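Long-range contact in response regulator aspartate phosphatase H (Bacillus subtilis, PDB 3Q15), which dephosphorylates the sporulation phosphotransferase Spo0F and also acts on the response regulator ComA, helping to separate competence from sporulation in time: residues 218-232 / 244-258. Numbering follows the deposited sequence.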
ATOM      1  N   ASP A 218     -11.828 -31.835   4.677  1.00 59.72           N
ATOM      2  CA  ASP A 218     -10.673 -32.600   4.211  1.00 62.04           C
ATOM      3  C   ASP A 218      -9.743 -31.797   3.303  1.00 60.88           C
ATOM      4  O   ASP A 218      -8.522 -31.835   3.466  1.00 58.37           O
ATOM      5  CB  ASP A 218     -11.127 -33.875   3.501  1.00 65.59           C
ATOM      6  CG  ASP A 218     -11.887 -34.810   4.419  1.00 68.64           C
ATOM      7  OD1 ASP A 218     -12.896 -35.391   3.967  1.00 72.49           O
ATOM      8  OD2 ASP A 218     -11.475 -34.965   5.589  1.00 67.79           O
ATOM      9  N   ARG A 219     -10.312 -31.075   2.345  1.00 61.28           N
ATOM     10  CA  ARG A 219      -9.485 -30.295   1.434  1.00 61.67           C
ATOM     11  C   ARG A 219      -8.569 -29.353   2.209  1.00 58.71           C
ATOM     12  O   ARG A 219      -7.363 -29.317   1.968  1.00 58.44           O
ATOM     13  CB  ARG A 219     -10.338 -29.516   0.431  1.00 63.49           C
ATOM     14  CG  ARG A 219      -9.528 -28.572  -0.452  1.00 65.36           C
ATOM     15  CD  ARG A 219     -10.328 -28.111  -1.659  1.00 69.18           C
ATOM     16  NE  ARG A 219     -10.672 -29.231  -2.528  1.00 73.90           N
ATOM     17  CZ  ARG A 219      -9.899 -29.684  -3.510  1.00 75.37           C
ATOM     18  NH1 ARG A 219      -8.730 -29.107  -3.758  1.00 74.29           N
ATOM     19  NH2 ARG A 219     -10.296 -30.713  -4.246  1.00 75.87           N
ATOM     20  N   PHE A 220      -9.139 -28.602   3.147  1.00 54.73           N
ATOM     21  CA  PHE A 220      -8.358 -27.638   3.917  1.00 53.15           C
ATOM     22  C   PHE A 220      -7.438 -28.297   4.940  1.00 52.17           C
ATOM     23  O   PHE A 220      -6.471 -27.688   5.395  1.00 48.86           O
ATOM     24  CB  PHE A 220      -9.265 -26.607   4.584  1.00 54.10           C
ATOM     25  CG  PHE A 220      -9.772 -25.559   3.642  1.00 58.07           C
ATOM     26  CD1 PHE A 220      -8.903 -24.639   3.077  1.00 56.65           C
ATOM     27  CD2 PHE A 220     -11.117 -25.493   3.316  1.00 62.65           C
ATOM     28  CE1 PHE A 220      -9.366 -23.673   2.203  1.00 59.17           C
ATOM     29  CE2 PHE A 220     -11.587 -24.529   2.445  1.00 63.72           C
ATOM     30  CZ  PHE A 220     -10.712 -23.618   1.886  1.00 61.65           C
ATOM     31  N   ILE A 221      -7.743 -29.538   5.300  1.00 53.71           N
ATOM     32  CA  ILE A 221      -6.844 -30.315   6.142  1.00 53.37           C
ATOM     33  C   ILE A 221      -5.607 -30.687   5.331  1.00 52.26           C
ATOM     34  O   ILE A 221      -4.476 -30.535   5.792  1.00 54.70           O
ATOM     35  CB  ILE A 221      -7.520 -31.594   6.684  1.00 51.58           C
ATOM     36  CG1 ILE A 221      -8.624 -31.235   7.679  1.00 51.63           C
ATOM     37  CG2 ILE A 221      -6.495 -32.495   7.352  1.00 47.69           C
ATOM     38  CD1 ILE A 221      -9.353 -32.436   8.250  1.00 49.47           C
ATOM     39  N   ALA A 222      -5.836 -31.163   4.113  1.00 52.07           N
ATOM     40  CA  ALA A 222      -4.750 -31.519   3.211  1.00 52.84           C
ATOM     41  C   ALA A 222      -3.911 -30.298   2.844  1.00 50.27           C
ATOM     42  O   ALA A 222      -2.681 -30.355   2.849  1.00 49.71           O
ATOM     43  CB  ALA A 222      -5.306 -32.174   1.959  1.00 56.30           C
ATOM     44  N   ILE A 223      -4.580 -29.195   2.523  1.00 50.12           N
ATOM     45  CA  ILE A 223      -3.882 -27.975   2.133  1.00 48.33           C
ATOM     46  C   ILE A 223      -3.067 -27.409   3.288  1.00 46.86           C
ATOM     47  O   ILE A 223      -1.926 -26.987   3.101  1.00 48.49           O
ATOM     48  CB  ILE A 223      -4.855 -26.895   1.615  1.00 51.71           C
ATOM     49  CG1 ILE A 223      -5.537 -27.366   0.328  1.00 53.00           C
ATOM     50  CG2 ILE A 223      -4.114 -25.594   1.364  1.00 52.76           C
ATOM     51  CD1 ILE A 223      -6.607 -26.421  -0.183  1.00 52.78           C
ATOM     52  N   SER A 224      -3.656 -27.406   4.482  1.00 44.92           N
ATOM     53  CA  SER A 224      -2.964 -26.930   5.679  1.00 46.65           C
ATOM     54  C   SER A 224      -1.701 -27.739   5.942  1.00 44.64           C
ATOM     55  O   SER A 224      -0.648 -27.181   6.262  1.00 40.23           O
ATOM     56  CB  SER A 224      -3.882 -27.003   6.903  1.00 47.90           C
ATOM     57  OG  SER A 224      -5.021 -26.170   6.737  1.00 48.08           O
ATOM     58  N   LEU A 225      -1.819 -29.057   5.813  1.00 46.53           N
ATOM     59  CA  LEU A 225      -0.697 -29.958   6.045  1.00 46.88           C
ATOM     60  C   LEU A 225       0.394 -29.729   5.006  1.00 48.06           C
ATOM     61  O   LEU A 225       1.583 -29.761   5.318  1.00 47.41           O
ATOM     62  CB  LEU A 225      -1.172 -31.412   6.008  1.00 48.32           C
ATOM     63  CG  LEU A 225      -2.023 -31.888   7.189  1.00 48.64           C
ATOM     64  CD1 LEU A 225      -2.663 -33.236   6.887  1.00 50.21           C
ATOM     65  CD2 LEU A 225      -1.182 -31.968   8.459  1.00 47.50           C
ATOM     66  N   LEU A 226      -0.025 -29.494   3.767  1.00 48.01           N
ATOM     67  CA  LEU A 226       0.902 -29.177   2.688  1.00 47.41           C
ATOM     68  C   LEU A 226       1.629 -27.868   2.970  1.00 44.70           C
ATOM     69  O   LEU A 226       2.846 -27.771   2.810  1.00 42.99           O
ATOM     70  CB  LEU A 226       0.152 -29.080   1.362  1.00 48.32           C
ATOM     71  CG  LEU A 226       0.957 -28.601   0.154  1.00 50.78           C
ATOM     72  CD1 LEU A 226       2.158 -29.500  -0.082  1.00 52.03           C
ATOM     73  CD2 LEU A 226       0.066 -28.562  -1.071  1.00 49.21           C
ATOM     74  N   ASN A 227       0.873 -26.861   3.392  1.00 43.13           N
ATOM     75  CA  ASN A 227       1.446 -25.563   3.719  1.00 42.57           C
ATOM     76  C   ASN A 227       2.440 -25.648   4.870  1.00 41.23           C
ATOM     77  O   ASN A 227       3.493 -25.012   4.839  1.00 40.22           O
ATOM     78  CB  ASN A 227       0.338 -24.548   4.020  1.00 46.15           C
ATOM     79  CG  ASN A 227      -0.427 -24.141   2.773  1.00 47.77           C
ATOM     80  OD1 ASN A 227       0.015 -24.399   1.658  1.00 46.17           O
ATOM     81  ND2 ASN A 227      -1.572 -23.495   2.958  1.00 49.82           N
ATOM     82  N   ILE A 228       2.104 -26.443   5.880  1.00 40.50           N
ATOM     83  CA  ILE A 228       3.014 -26.689   6.990  1.00 41.06           C
ATOM     84  C   ILE A 228       4.301 -27.352   6.498  1.00 41.86           C
ATOM     85  O   ILE A 228       5.400 -26.943   6.874  1.00 36.74           O
ATOM     86  CB  ILE A 228       2.355 -27.568   8.074  1.00 44.03           C
ATOM     87  CG1 ILE A 228       1.168 -26.831   8.696  1.00 46.54           C
ATOM     88  CG2 ILE A 228       3.363 -27.945   9.144  1.00 39.20           C
ATOM     89  CD1 ILE A 228       0.392 -27.652   9.691  1.00 47.49           C
ATOM     90  N   ALA A 229       4.157 -28.369   5.651  1.00 38.16           N
ATOM     91  CA  ALA A 229       5.308 -29.074   5.088  1.00 44.81           C
ATOM     92  C   ALA A 229       6.226 -28.142   4.290  1.00 46.95           C
ATOM     93  O   ALA A 229       7.446 -28.170   4.454  1.00 45.87           O
ATOM     94  CB  ALA A 229       4.845 -30.241   4.226  1.00 46.82           C
ATOM     95  N   ASN A 230       5.641 -27.320   3.425  1.00 46.14           N
ATOM     96  CA  ASN A 230       6.431 -26.356   2.665  1.00 46.76           C
ATOM     97  C   ASN A 230       7.127 -25.374   3.597  1.00 42.89           C
ATOM     98  O   ASN A 230       8.249 -24.940   3.336  1.00 39.68           O
ATOM     99  CB  ASN A 230       5.563 -25.599   1.658  1.00 48.87           C
ATOM    100  CG  ASN A 230       5.222 -26.432   0.440  1.00 55.10           C
ATOM    101  OD1 ASN A 230       6.041 -27.216  -0.035  1.00 56.92           O
ATOM    102  ND2 ASN A 230       4.007 -26.265  -0.072  1.00 57.50           N
ATOM    103  N   SER A 231       6.450 -25.024   4.683  1.00 36.12           N
ATOM    104  CA  SER A 231       7.012 -24.101   5.659  1.00 44.69           C
ATOM    105  C   SER A 231       8.268 -24.693   6.291  1.00 45.80           C
ATOM    106  O   SER A 231       9.305 -24.035   6.361  1.00 45.15           O
ATOM    107  CB  SER A 231       5.981 -23.766   6.738  1.00 42.39           C
ATOM    108  OG  SER A 231       6.487 -22.809   7.657  1.00 40.87           O
ATOM    109  N   TYR A 232       8.162 -25.938   6.753  1.00 43.99           N
ATOM    110  CA  TYR A 232       9.295 -26.651   7.334  1.00 44.25           C
ATOM    111  C   TYR A 232      10.398 -26.871   6.306  1.00 45.51           C
ATOM    112  O   TYR A 232      11.583 -26.745   6.619  1.00 45.83           O
ATOM    113  CB  TYR A 232       8.857 -28.006   7.893  1.00 44.59           C
ATOM    114  CG  TYR A 232       8.178 -27.956   9.245  1.00 46.62           C
ATOM    115  CD1 TYR A 232       6.897 -28.460   9.415  1.00 47.63           C
ATOM    116  CD2 TYR A 232       8.824 -27.422  10.356  1.00 46.12           C
ATOM    117  CE1 TYR A 232       6.271 -28.434  10.653  1.00 47.91           C
ATOM    118  CE2 TYR A 232       8.203 -27.389  11.601  1.00 46.98           C
ATOM    119  CZ  TYR A 232       6.926 -27.896  11.740  1.00 49.13           C
ATOM    120  OH  TYR A 232       6.297 -27.870  12.965  1.00 53.61           O
ATOM    121  N   HIS A 244       5.165 -34.095   7.285  1.00 54.84           N
ATOM    122  CA  HIS A 244       3.905 -33.454   6.949  1.00 54.03           C
ATOM    123  C   HIS A 244       3.509 -33.684   5.496  1.00 53.19           C
ATOM    124  O   HIS A 244       2.328 -33.850   5.198  1.00 56.25           O
ATOM    125  CB  HIS A 244       3.932 -31.967   7.308  1.00 52.21           C
ATOM    126  CG  HIS A 244       3.906 -31.711   8.782  1.00 53.62           C
ATOM    127  ND1 HIS A 244       5.028 -31.803   9.575  1.00 50.89           N
ATOM    128  CD2 HIS A 244       2.884 -31.387   9.614  1.00 54.09           C
ATOM    129  CE1 HIS A 244       4.704 -31.534  10.828  1.00 51.72           C
ATOM    130  NE2 HIS A 244       3.408 -31.281  10.877  1.00 52.39           N
ATOM    131  N   PHE A 245       4.488 -33.709   4.595  1.00 50.24           N
ATOM    132  CA  PHE A 245       4.199 -34.032   3.201  1.00 51.53           C
ATOM    133  C   PHE A 245       3.448 -35.358   3.127  1.00 54.19           C
ATOM    134  O   PHE A 245       2.431 -35.472   2.443  1.00 55.04           O
ATOM    135  CB  PHE A 245       5.477 -34.094   2.354  1.00 51.36           C
ATOM    136  CG  PHE A 245       5.949 -32.754   1.860  1.00 51.34           C
ATOM    137  CD1 PHE A 245       5.112 -31.939   1.108  1.00 52.56           C
ATOM    138  CD2 PHE A 245       7.233 -32.315   2.131  1.00 50.78           C
ATOM    139  CE1 PHE A 245       5.545 -30.703   0.649  1.00 51.52           C
ATOM    140  CE2 PHE A 245       7.675 -31.083   1.677  1.00 49.34           C
ATOM    141  CZ  PHE A 245       6.830 -30.275   0.934  1.00 49.94           C
ATOM    142  N   GLN A 246       3.944 -36.355   3.851  1.00 57.78           N
ATOM    143  CA  GLN A 246       3.329 -37.677   3.837  1.00 62.69           C
ATOM    144  C   GLN A 246       1.948 -37.682   4.491  1.00 60.21           C
ATOM    145  O   GLN A 246       1.067 -38.440   4.084  1.00 61.77           O
ATOM    146  CB  GLN A 246       4.262 -38.710   4.471  1.00 67.71           C
ATOM    147  CG  GLN A 246       5.562 -38.868   3.690  1.00 72.16           C
ATOM    148  CD  GLN A 246       6.500 -39.898   4.282  1.00 79.94           C
ATOM    149  OE1 GLN A 246       6.362 -40.294   5.440  1.00 83.90           O
ATOM    150  NE2 GLN A 246       7.467 -40.341   3.483  1.00 80.52           N
ATOM    151  N   LYS A 247       1.757 -36.827   5.489  1.00 56.46           N
ATOM    152  CA  LYS A 247       0.434 -36.652   6.076  1.00 60.09           C
ATOM    153  C   LYS A 247      -0.528 -36.060   5.049  1.00 58.04           C
ATOM    154  O   LYS A 247      -1.661 -36.521   4.911  1.00 58.22           O
ATOM    155  CB  LYS A 247       0.497 -35.761   7.318  1.00 64.34           C
ATOM    156  CG  LYS A 247       1.125 -36.427   8.529  1.00 71.24           C
ATOM    157  CD  LYS A 247       1.073 -35.521   9.746  1.00 74.77           C
ATOM    158  CE  LYS A 247       1.562 -36.244  10.989  1.00 78.22           C
ATOM    159  NZ  LYS A 247       0.740 -37.453  11.274  1.00 82.91           N
ATOM    160  N   ALA A 248      -0.071 -35.039   4.331  1.00 56.27           N
ATOM    161  CA  ALA A 248      -0.870 -34.431   3.273  1.00 55.41           C
ATOM    162  C   ALA A 248      -1.130 -35.435   2.156  1.00 55.07           C
ATOM    163  O   ALA A 248      -2.220 -35.482   1.591  1.00 55.10           O
ATOM    164  CB  ALA A 248      -0.176 -33.195   2.726  1.00 55.14           C
ATOM    165  N   ALA A 249      -0.119 -36.239   1.842  1.00 56.72           N
ATOM    166  CA  ALA A 249      -0.250 -37.269   0.820  1.00 60.76           C
ATOM    167  C   ALA A 249      -1.358 -38.257   1.174  1.00 66.61           C
ATOM    168  O   ALA A 249      -2.204 -38.577   0.339  1.00 69.03           O
ATOM    169  CB  ALA A 249       1.072 -38.000   0.624  1.00 60.53           C
ATOM    170  N   LYS A 250      -1.348 -38.733   2.416  1.00 67.39           N
ATOM    171  CA  LYS A 250      -2.342 -39.697   2.877  1.00 69.08           C
ATOM    172  C   LYS A 250      -3.757 -39.167   2.687  1.00 70.05           C
ATOM    173  O   LYS A 250      -4.569 -39.780   1.998  1.00 74.26           O
ATOM    174  CB  LYS A 250      -2.114 -40.055   4.349  1.00 72.43           C
ATOM    175  CG  LYS A 250      -3.140 -41.030   4.923  1.00 75.87           C
ATOM    176  CD  LYS A 250      -2.865 -41.327   6.395  1.00 78.91           C
ATOM    177  CE  LYS A 250      -3.900 -42.278   6.975  1.00 81.78           C
ATOM    178  NZ  LYS A 250      -3.639 -42.571   8.411  1.00 87.38           N
ATOM    179  N   VAL A 251      -4.047 -38.026   3.303  1.00 67.33           N
ATOM    180  CA  VAL A 251      -5.374 -37.431   3.206  1.00 67.84           C
ATOM    181  C   VAL A 251      -5.740 -37.139   1.751  1.00 67.88           C
ATOM    182  O   VAL A 251      -6.911 -37.193   1.372  1.00 69.11           O
ATOM    183  CB  VAL A 251      -5.491 -36.155   4.070  1.00 68.41           C
ATOM    184  CG1 VAL A 251      -4.392 -35.173   3.720  1.00 69.88           C
ATOM    185  CG2 VAL A 251      -6.863 -35.517   3.909  1.00 68.54           C
ATOM    186  N   SER A 252      -4.729 -36.846   0.937  1.00 65.83           N
ATOM    187  CA  SER A 252      -4.929 -36.602  -0.488  1.00 64.81           C
ATOM    188  C   SER A 252      -5.372 -37.867  -1.223  1.00 67.88           C
ATOM    189  O   SER A 252      -6.452 -37.902  -1.811  1.00 72.19           O
ATOM    190  CB  SER A 252      -3.651 -36.050  -1.126  1.00 61.49           C
ATOM    191  OG  SER A 252      -3.398 -34.719  -0.707  1.00 59.11           O
ATOM    192  N   ARG A 253      -4.534 -38.900  -1.187  1.00 65.06           N
ATOM    193  CA  ARG A 253      -4.839 -40.165  -1.854  1.00 65.21           C
ATOM    194  C   ARG A 253      -6.204 -40.720  -1.448  1.00 68.33           C
ATOM    195  O   ARG A 253      -6.871 -41.392  -2.237  1.00 68.26           O
ATOM    196  CB  ARG A 253      -3.761 -41.212  -1.555  1.00 64.84           C
ATOM    197  CG  ARG A 253      -2.360 -40.847  -2.021  1.00 65.07           C
ATOM    198  CD  ARG A 253      -1.445 -42.065  -1.995  1.00 68.29           C
ATOM    199  NE  ARG A 253      -0.095 -41.765  -2.468  1.00 69.46           N
ATOM    200  CZ  ARG A 253       0.946 -41.547  -1.671  1.00 69.55           C
ATOM    201  NH1 ARG A 253       0.798 -41.598  -0.355  1.00 72.09           N
ATOM    202  NH2 ARG A 253       2.136 -41.282  -2.189  1.00 63.95           N
ATOM    203  N   GLU A 254      -6.614 -40.437  -0.216  1.00 68.30           N
ATOM    204  CA  GLU A 254      -7.823 -41.040   0.336  1.00 73.67           C
ATOM    205  C   GLU A 254      -9.085 -40.204   0.130  1.00 72.52           C
ATOM    206  O   GLU A 254     -10.179 -40.757   0.016  1.00 70.64           O
ATOM    207  CB  GLU A 254      -7.640 -41.365   1.826  1.00 77.90           C
ATOM    208  CG  GLU A 254      -6.567 -42.411   2.106  1.00 81.42           C
ATOM    209  CD  GLU A 254      -6.517 -42.833   3.567  1.00 86.48           C
ATOM    210  OE1 GLU A 254      -7.427 -42.448   4.334  1.00 88.66           O
ATOM    211  OE2 GLU A 254      -5.568 -43.552   3.947  1.00 85.89           O
ATOM    212  N   LYS A 255      -8.940 -38.883   0.077  1.00 73.26           N
ATOM    213  CA  LYS A 255     -10.111 -38.010   0.004  1.00 73.90           C
ATOM    214  C   LYS A 255      -9.995 -36.821  -0.955  1.00 72.13           C
ATOM    215  O   LYS A 255     -11.010 -36.312  -1.430  1.00 75.75           O
ATOM    216  CB  LYS A 255     -10.503 -37.522   1.401  1.00 76.22           C
ATOM    217  CG  LYS A 255     -10.964 -38.633   2.332  1.00 79.91           C
ATOM    218  CD  LYS A 255     -11.484 -38.077   3.643  1.00 82.02           C
ATOM    219  CE  LYS A 255     -12.013 -39.184   4.540  1.00 85.06           C
ATOM    220  NZ  LYS A 255     -12.616 -38.640   5.787  1.00 85.75           N
ATOM    221  N   VAL A 256      -8.775 -36.372  -1.236  1.00 66.89           N
ATOM    222  CA  VAL A 256      -8.581 -35.240  -2.146  1.00 65.78           C
ATOM    223  C   VAL A 256      -7.392 -35.436  -3.089  1.00 63.80           C
ATOM    224  O   VAL A 256      -6.365 -34.771  -2.949  1.00 62.79           O
ATOM    225  CB  VAL A 256      -8.425 -33.909  -1.379  1.00 66.92           C
ATOM    226  CG1 VAL A 256      -9.780 -33.419  -0.891  1.00 70.37           C
ATOM    227  CG2 VAL A 256      -7.461 -34.071  -0.215  1.00 67.15           C
ATOM    228  N   PRO A 257      -7.539 -36.346  -4.062  1.00 62.99           N
ATOM    229  CA  PRO A 257      -6.466 -36.747  -4.981  1.00 64.05           C
ATOM    230  C   PRO A 257      -5.943 -35.616  -5.865  1.00 64.67           C
ATOM    231  O   PRO A 257      -4.782 -35.651  -6.267  1.00 63.16           O
ATOM    232  CB  PRO A 257      -7.134 -37.821  -5.848  1.00 63.55           C
ATOM    233  CG  PRO A 257      -8.277 -38.319  -5.030  1.00 64.22           C
ATOM    234  CD  PRO A 257      -8.773 -37.116  -4.296  1.00 64.91           C
ATOM    235  N   ASP A 258      -6.781 -34.630  -6.167  1.00 65.92           N
ATOM    236  CA  ASP A 258      -6.380 -33.567  -7.083  1.00 65.97           C
ATOM    237  C   ASP A 258      -5.273 -32.690  -6.503  1.00 62.32           C
ATOM    238  O   ASP A 258      -4.752 -31.807  -7.182  1.00 61.37           O
ATOM    239  CB  ASP A 258      -7.582 -32.715  -7.502  1.00 71.41           C
ATOM    240  CG  ASP A 258      -8.203 -31.968  -6.339  1.00 79.01           C
ATOM    241  OD1 ASP A 258      -8.185 -32.500  -5.207  1.00 84.41           O
ATOM    242  OD2 ASP A 258      -8.714 -30.848  -6.557  1.00 78.74           O
TER
HETATM  243  O   HOH W   1     -13.315 -36.100   7.660  1.00 64.79           O
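D218 faces K255 across the end of a helical hairpin, opposite charges suiting this solvent-exposed end: a long salt bridge (OD1 to NZ 3.7 Å) is supplemented by a water that donates to OD2 and is held weakly by NZ. R219 is long enough to span to D258: with CG anti to the backbone N (chi1 174°) and a bend at chi3, its NH2 donates to OD2 of D258 at 2.8 Å in a salt bridge, with a weaker bond to OD1, the flat groups crossing at about a right angle. V256 CG1 packs against R219 CA and CB, on the side of one guanidinium face. Small A222 lets the helices close in, its CB touching V251 CG1 and V256 CG2, each at 3.6 Å. L225, a branched knob, fills the hole between H244, K247, A248 and V251, whereas L226 sends CD1 to the edge of the F245 ring. Beta-branched I228 lays its CG2 methyl over one face of the H244 imidazole, 3.5 Å from CD2. At A229 the methyl sits above the centre of the F245 ring, 3.5 Å from CB to centroid, a CH-pi contact that a small residue permits. Y232 offers a broad flat ring that meets H244 obliquely, planes at 33°; H244 ND1 is hydrogen-bonded to M240 O. The segments, whose axes approach to 8.0 Å and run antiparallel at 160°, belong to the predicted fourth TPR. Helices 178-194 and 198-214 pack against helix 218-235, and helix 260-273 touches L226, F245 and S252.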